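HRDC domain-containing protein (Bifidobacterium adolescentis ATCC 15703, PDB 3CYM) is of unknown function but probably binds nucleic acid and acts as a 3'-5' exonuclease of the ribonuclease D type. Local coordinates at residues 200-203 / 204-208; 316-319 / 320-323; 357-360 / 361-364. All blocks are in the same frame, centred on the assembly; numbering follows the deposited sequence.

How the interactions relate
The three local contacts come in series along the chain, two within a helix and the third where one helix ends and the next begins. Interaction 1 lies on the last two turns of helix 193-207, packed on helices 101-111 and 121-127 and strand 117-120, an edge strand of the mixed sheet. Interaction 2 is on helix 312-323, beside helix 231-250; interaction 3 joins helices 352-358 and 360-380. The centres of interactions 1 and 2 are about 43 Å apart, on opposite sides of the chain's centre; that of interaction 3 lies about 35 Å from the first and about 45 Å from the second. None touches another, and interaction 3 falls within the exonuclease C-terminal domain.

Interaction 1: 200-203 / 204-208; sequences FDYA and LKEGL
Phe200 and Leu204 begin a run of successive i to i+4 backbone bonds that carries helix 193-207 to its C-terminal end. Leu204 N donates to Phe200 O at 2.9 Å, Lys205 N to Asp201 O at a longer 3.2 Å, and Glu206 N to Tyr202 O at 2.9 Å; Gly207 N follows on Ala203 O at 2.8 Å. Leu208 is the first residue to leave helical backbone angles, although its N still reaches Leu204 O.

Among the side chains, the pair Tyr202 and Glu206 carries the contact, one helical turn apart. The tyrosine CG is anti to its own nitrogen (chi1 172°), which swings the ring along the helix beside Glu206. The glutamate CG stands anti to the carbonyl carbon (chi1 -71°), which places this methylene over one ring face as a CH-pi contact; the bend at chi2 then turns the carboxylate back, its plane only 20° from that of the ring. Arg417 makes a cation-pi contact with the same tyrosine.

Other sides of the helix face the fold: Ala203 meets Leu118 and Ile123, Phe200 meets the ring of Phe119, and Leu204 leans on Pro115. On the tyrosine, Glu206 CG sits toward the rim of the ring, 3.8 Å from its centroid and 3.6 Å from CZ.

Interaction 2: 316-319 / 320-323; sequences KNII and QDAL
Ile319 and Leu323 lie side by side on helix 312-323, pointing the same way, joined through their backbones by Leu323 N to Ile319 O at 3.0 Å. Followed outward, the leucine keeps close to that same carbonyl. CB is 3.4 Å from Ile319 O, and CG, standing anti to the leucine's own carbonyl carbon (chi1 -76°), stays at the same 3.4 Å from Ile319 O. Its branch CD1 then comes to 3.9 Å from Ile319 CG2, an apolar contact that holds for the isoleucine conformer described, one of two. Beyond the helix, Leu323 also touches Gln232, Lys271 and His273, while Ile319 packs on Pro272.

A different face is polar. Asn317 OD1 and Gln320 OE1 both accept from one water, at 2.6 Å and 2.7 Å, so a single molecule bridges the two amides. Nearby, Asp321 N donates to Asn317 O, and the aspartate folds its carboxylate back beside that carbonyl; both oxygens approach it, OD2 at 3.2 Å, as acceptor against acceptor.

The chemistry thus divides by helix face. Ile318 and Ala322 meet helix 231-250, and Ile319 meets Phe278 of helix 275-279, whereas the bridge between Asn317 and Gln320 depends on water, because two carbonyl oxygens need a donor between them.

Interaction 3: 357-360 / 361-364; sequences ERYP and ERLQ
Tyr359 and Arg362 lie against each other across the start of helix 360-380, their side chains running in the same direction. The guanidinium lies nearly flat over the phenol ring, the two planes 17° apart. Tyr359 CE1 sits over the centre of the guanidinium, while Arg362 NH1 is above the ring but offset toward its rim, 3.6 Å from CE1. Further back, Arg362 NE is 3.6 Å from Tyr359 CD1, and the CD methylene rests against the tyrosine CB at 3.9 Å. Both side chains leave the backbone with CG anti to the carbonyl carbon; beyond it the arginine is extended (chi2 -179°, chi3 -172°), which keeps it alongside the ring.

Outside this first shell, Asp400 takes Arg362 NE in a salt bridge which, with a further bond at NH2, would restrain the rotation of the guanidinium. Trp398 meets both partners, edge-to-face with the Tyr359 ring and by a cation-pi contact with the arginine. The next residue, Leu363, packs back on Ile352 and Trp355 of the preceding helix.

In the backbone beneath, Leu363 N donates to Tyr359 O at 3.1 Å, in the carbonyl plane, and Gln364 N to Pro360 O at 3.1 Å. Tyr359 both leaves helix 352-358 and occupies the N-cap of helix 360-380. The arrangement is an N-capped helix start with proline at N1, a common first residue, directly following another helix in the all-helical region assigned to the HRDC-like exonuclease C-terminal domain.

Interaction 1: 200-203 / 204-208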
loop_
_atom_site.group_PDB
_atom_site.type_symbol
_atom_site.label_atom_id
_atom_site.label_comp_id
_atom_site.label_asym_id
_atom_site.label_seq_id
_atom_site.Cartn_x
_atom_site.Cartn_y
_atom_site.Cartn_z
ATOM N N PHE A 200 15.585 -3.420 -5.485
ATOM C CA PHE A 200 14.807 -4.659 -5.364
ATOM C C PHE A 200 15.135 -5.384 -4.053
ATOM O O PHE A 200 14.229 -5.793 -3.300
ATOM C CB PHE A 200 15.078 -5.607 -6.536
ATOM C CG PHE A 200 14.811 -5.014 -7.890
ATOM C CD1 PHE A 200 13.869 -4.002 -8.070
ATOM C CD2 PHE A 200 15.490 -5.504 -9.004
ATOM C CE1 PHE A 200 13.639 -3.474 -9.326
ATOM C CE2 PHE A 200 15.260 -4.989 -10.260
ATOM C CZ PHE A 200 14.332 -3.978 -10.431
ATOM N N ASP A 201 16.435 -5.551 -3.801
ATOM C CA ASP A 201 16.945 -6.095 -2.546
ATOM C C ASP A 201 16.297 -5.452 -1.316
ATOM O O ASP A 201 15.850 -6.150 -0.412
ATOM C CB ASP A 201 18.459 -5.889 -2.467
ATOM C CG ASP A 201 19.236 -6.809 -3.392
ATOM O OD1 ASP A 201 18.654 -7.766 -3.940
ATOM O OD2 ASP A 201 20.448 -6.571 -3.557
ATOM N N TYR A 202 16.253 -4.120 -1.310
ATOM C CA TYR A 202 15.696 -3.328 -0.218
ATOM C C TYR A 202 14.170 -3.460 -0.088
ATOM O O TYR A 202 13.645 -3.542 1.031
ATOM C CB TYR A 202 16.093 -1.862 -0.411
ATOM C CG TYR A 202 15.429 -0.878 0.532
ATOM C CD1 TYR A 202 15.862 -0.743 1.850
ATOM C CD2 TYR A 202 14.387 -0.055 0.090
ATOM C CE1 TYR A 202 15.260 0.176 2.708
ATOM C CE2 TYR A 202 13.778 0.861 0.938
ATOM C CZ TYR A 202 14.220 0.972 2.240
ATOM O OH TYR A 202 13.621 1.879 3.075
ATOM N N ALA A 203 13.473 -3.455 -1.224
ATOM C CA ALA A 203 12.011 -3.609 -1.259
ATOM C C ALA A 203 11.568 -4.970 -0.728
ATOM O O ALA A 203 10.555 -5.073 -0.038
ATOM C CB ALA A 203 11.498 -3.410 -2.664
ATOM N N LEU A 204 12.346 -6.004 -1.047
ATOM C CA LEU A 204 12.072 -7.366 -0.593
ATOM C C LEU A 204 12.298 -7.489 0.906
ATOM O O LEU A 204 11.532 -8.163 1.597
ATOM C CB LEU A 204 12.950 -8.359 -1.358
ATOM C CG LEU A 204 12.714 -9.859 -1.170
ATOM C CD1 LEU A 204 11.312 -10.268 -1.615
ATOM C CD2 LEU A 204 13.756 -10.639 -1.949
ATOM N N LYS A 205 13.352 -6.827 1.387
ATOM C CA LYS A 205 13.682 -6.751 2.810
ATOM C C LYS A 205 12.568 -6.040 3.587
ATOM O O LYS A 205 12.078 -6.548 4.593
ATOM C CB LYS A 205 15.009 -6.002 2.972
ATOM C CG LYS A 205 15.623 -6.020 4.362
ATOM C CD LYS A 205 16.583 -4.836 4.573
ATOM C CE LYS A 205 17.980 -5.058 3.969
ATOM N NZ LYS A 205 18.119 -4.627 2.543
ATOM N N GLU A 206 12.174 -4.860 3.099
ATOM C CA GLU A 206 11.138 -4.034 3.745
ATOM C C GLU A 206 9.730 -4.608 3.646
ATOM O O GLU A 206 8.981 -4.600 4.626
ATOM C CB GLU A 206 11.119 -2.610 3.168
ATOM C CG GLU A 206 12.306 -1.761 3.545
ATOM C CD GLU A 206 12.484 -1.616 5.042
ATOM O OE1 GLU A 206 13.546 -2.030 5.552
ATOM O OE2 GLU A 206 11.568 -1.088 5.706
ATOM N N GLY A 207 9.384 -5.095 2.459
ATOM C CA GLY A 207 8.035 -5.553 2.159
ATOM C C GLY A 207 7.669 -6.912 2.722
ATOM O O GLY A 207 6.541 -7.101 3.176
ATOM N N LEU A 208 8.605 -7.861 2.684
ATOM C CA LEU A 208 8.336 -9.217 3.171
ATOM C C LEU A 208 8.315 -9.262 4.703
ATOM O O LEU A 208 9.328 -9.511 5.363
ATOM C CB LEU A 208 9.323 -10.226 2.572
ATOM C CG LEU A 208 8.851 -11.659 2.341
ATOM C CD1 LEU A 208 7.666 -11.688 1.400
ATOM C CD2 LEU A 208 9.998 -12.497 1.790
#

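Interaction 2: 316-319 / 320-323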
loop_
_atom_site.group_PDB
_atom_site.type_symbol
_atom_site.label_atom_id
_atom_site.label_comp_id
_atom_site.label_asym_id
_atom_site.label_seq_id
_atom_site.Cartn_x
_atom_site.Cartn_y
_atom_site.Cartn_z
ATOM N N LYS A 316 -23.098 4.283 22.207
ATOM C CA LYS A 316 -23.569 5.024 23.387
ATOM C C LYS A 316 -22.804 4.634 24.659
ATOM O O LYS A 316 -22.352 5.506 25.394
ATOM C CB LYS A 316 -25.079 4.817 23.556
ATOM C CG LYS A 316 -25.709 5.483 24.780
ATOM C CD LYS A 316 -27.233 5.627 24.628
ATOM C CE LYS A 316 -27.965 4.288 24.463
ATOM N NZ LYS A 316 -28.043 3.512 25.736
ATOM N N ASN A 317 -22.641 3.325 24.880
ATOM C CA ASN A 317 -21.852 2.771 25.991
ATOM C C ASN A 317 -20.385 3.201 25.967
ATOM O O ASN A 317 -19.771 3.403 27.010
ATOM C CB ASN A 317 -21.887 1.234 25.966
ATOM C CG ASN A 317 -23.261 0.652 26.278
ATOM O OD1 ASN A 317 -24.076 1.258 26.980
ATOM N ND2 ASN A 317 -23.513 -0.555 25.762
ATOM N N ILE A 318 -19.823 3.310 24.769
ATOM C CA ILE A 318 -18.430 3.703 24.597
ATOM C C ILE A 318 -18.245 5.185 24.950
ATOM O O ILE A 318 -17.268 5.540 25.614
ATOM C CB ILE A 318 -17.925 3.353 23.160
ATOM C CG1 ILE A 318 -17.882 1.830 22.951
ATOM C CG2 ILE A 318 -16.567 3.973 22.861
ATOM C CD1 ILE A 318 -17.013 1.053 23.952
ATOM N N ILE A 319 -19.201 6.024 24.534
ATOM C CA ILE A 319 -19.155 7.456 24.833
ATOM C C ILE A 319 -19.234 7.679 26.355
ATOM O O ILE A 319 -18.507 8.529 26.895
ATOM C CB ILE A 319 -20.240 8.249 24.041
ATOM C CG1 ILE A 319 -20.019 8.098 22.531
ATOM C CG2 ILE A 319 -20.234 9.736 24.405
ATOM C CD1 ILE A 319 -21.248 8.431 21.679
ATOM N N GLN A 320 -20.076 6.892 27.031
ATOM C CA GLN A 320 -20.178 6.880 28.495
ATOM C C GLN A 320 -18.839 6.600 29.172
ATOM O O GLN A 320 -18.435 7.331 30.069
ATOM C CB GLN A 320 -21.178 5.818 28.943
ATOM C CG GLN A 320 -22.446 6.353 29.573
ATOM C CD GLN A 320 -22.995 5.405 30.629
ATOM O OE1 GLN A 320 -22.907 4.181 30.491
ATOM N NE2 GLN A 320 -23.555 5.969 31.698
ATOM N N ASP A 321 -18.172 5.534 28.727
ATOM C CA ASP A 321 -16.843 5.138 29.209
ATOM C C ASP A 321 -15.805 6.235 29.027
ATOM O O ASP A 321 -15.058 6.549 29.954
ATOM C CB ASP A 321 -16.365 3.884 28.476
ATOM C CG ASP A 321 -17.248 2.685 28.730
ATOM O OD1 ASP A 321 -18.012 2.701 29.724
ATOM O OD2 ASP A 321 -17.182 1.724 27.930
ATOM N N ALA A 322 -15.774 6.812 27.827
ATOM C CA ALA A 322 -14.868 7.899 27.499
ATOM C C ALA A 322 -15.078 9.124 28.398
ATOM O O ALA A 322 -14.113 9.764 28.817
ATOM C CB ALA A 322 -15.027 8.269 26.039
ATOM N N LEU A 323 -16.340 9.424 28.704
ATOM C CA LEU A 323 -16.708 10.578 29.518
ATOM C C LEU A 323 -16.541 10.300 31.021
ATOM O O LEU A 323 -16.631 11.216 31.842
ATOM C CB LEU A 323 -18.154 11.029 29.206
ATOM C CG LEU A 323 -18.444 11.799 27.904
ATOM C CD1 LEU A 323 -19.931 11.877 27.618
ATOM C CD2 LEU A 323 -17.853 13.212 27.921
HETATM O O HOH W 1 -24.249 3.541 28.270
#

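Interaction 3: 357-360 / 361-364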
loop_
_atom_site.group_PDB
_atom_site.type_symbol
_atom_site.label_atom_id
_atom_site.label_comp_id
_atom_site.label_asym_id
_atom_site.label_seq_id
_atom_site.Cartn_x
_atom_site.Cartn_y
_atom_site.Cartn_z
ATOM N N GLU A 357 9.234 29.686 8.323
ATOM C CA GLU A 357 8.744 30.558 9.388
ATOM C C GLU A 357 9.617 30.504 10.646
ATOM O O GLU A 357 9.898 31.539 11.249
ATOM C CB GLU A 357 7.287 30.216 9.728
ATOM C CG GLU A 357 6.562 31.262 10.569
ATOM C CD GLU A 357 5.184 30.803 11.027
ATOM O OE1 GLU A 357 4.862 30.990 12.221
ATOM O OE2 GLU A 357 4.422 30.255 10.200
ATOM N N ARG A 358 10.055 29.303 11.017
ATOM C CA ARG A 358 10.701 29.068 12.316
ATOM C C ARG A 358 12.232 28.889 12.275
ATOM O O ARG A 358 12.924 29.234 13.240
ATOM C CB ARG A 358 10.072 27.846 12.992
ATOM C CG ARG A 358 8.572 27.907 13.191
ATOM C CD ARG A 358 8.235 28.318 14.607
ATOM N NE ARG A 358 7.048 27.613 15.078
ATOM C CZ ARG A 358 5.810 28.087 14.996
ATOM N NH1 ARG A 358 5.585 29.287 14.470
ATOM N NH2 ARG A 358 4.796 27.360 15.450
ATOM N N TYR A 359 12.746 28.316 11.183
ATOM C CA TYR A 359 14.180 28.022 11.047
ATOM C C TYR A 359 14.705 28.419 9.660
ATOM O O TYR A 359 15.061 27.544 8.867
ATOM C CB TYR A 359 14.452 26.528 11.294
ATOM C CG TYR A 359 14.076 26.033 12.676
ATOM C CD1 TYR A 359 15.002 26.045 13.718
ATOM C CD2 TYR A 359 12.793 25.550 12.942
ATOM C CE1 TYR A 359 14.659 25.589 14.993
ATOM C CE2 TYR A 359 12.437 25.103 14.211
ATOM C CZ TYR A 359 13.376 25.118 15.228
ATOM O OH TYR A 359 13.028 24.669 16.480
ATOM N N PRO A 360 14.758 29.739 9.360
ATOM C CA PRO A 360 15.130 30.162 8.008
ATOM C C PRO A 360 16.578 29.833 7.661
ATOM O O PRO A 360 16.884 29.610 6.489
ATOM C CB PRO A 360 14.922 31.684 8.041
ATOM C CG PRO A 360 14.071 31.942 9.238
ATOM C CD PRO A 360 14.494 30.906 10.222
ATOM N N GLU A 361 17.438 29.783 8.678
ATOM C CA GLU A 361 18.859 29.474 8.515
ATOM C C GLU A 361 19.094 28.009 8.158
ATOM O O GLU A 361 19.961 27.705 7.345
ATOM C CB GLU A 361 19.650 29.841 9.781
ATOM C CG GLU A 361 19.912 31.341 9.952
ATOM C CD GLU A 361 18.691 32.116 10.432
ATOM O OE1 GLU A 361 18.351 33.143 9.801
ATOM O OE2 GLU A 361 18.068 31.688 11.429
ATOM N N ARG A 362 18.320 27.115 8.772
ATOM C CA ARG A 362 18.317 25.694 8.420
ATOM C C ARG A 362 17.800 25.481 6.994
ATOM O O ARG A 362 18.328 24.636 6.267
ATOM C CB ARG A 362 17.474 24.882 9.412
ATOM C CG ARG A 362 18.120 24.685 10.788
ATOM C CD ARG A 362 17.251 23.849 11.730
ATOM N NE ARG A 362 17.785 23.832 13.096
ATOM C CZ ARG A 362 17.249 23.159 14.113
ATOM N NH1 ARG A 362 16.151 22.430 13.942
ATOM N NH2 ARG A 362 17.811 23.211 15.310
ATOM N N LEU A 363 16.781 26.256 6.603
ATOM C CA LEU A 363 16.190 26.176 5.260
ATOM C C LEU A 363 17.146 26.588 4.133
ATOM O O LEU A 363 17.122 25.985 3.051
ATOM C CB LEU A 363 14.877 26.968 5.173
ATOM C CG LEU A 363 14.093 26.832 3.851
ATOM C CD1 LEU A 363 13.530 25.427 3.630
ATOM C CD2 LEU A 363 12.994 27.872 3.742
ATOM N N GLN A 364 17.968 27.607 4.387
ATOM C CA GLN A 364 19.001 28.035 3.441
ATOM C C GLN A 364 19.959 26.903 3.086
ATOM O O GLN A 364 20.314 26.719 1.914
ATOM C CB GLN A 364 19.786 29.223 3.998
ATOM C CG GLN A 364 19.561 30.510 3.236
ATOM C CD GLN A 364 18.283 31.232 3.615
ATOM O OE1 GLN A 364 17.658 31.876 2.775
ATOM N NE2 GLN A 364 17.895 31.143 4.884
#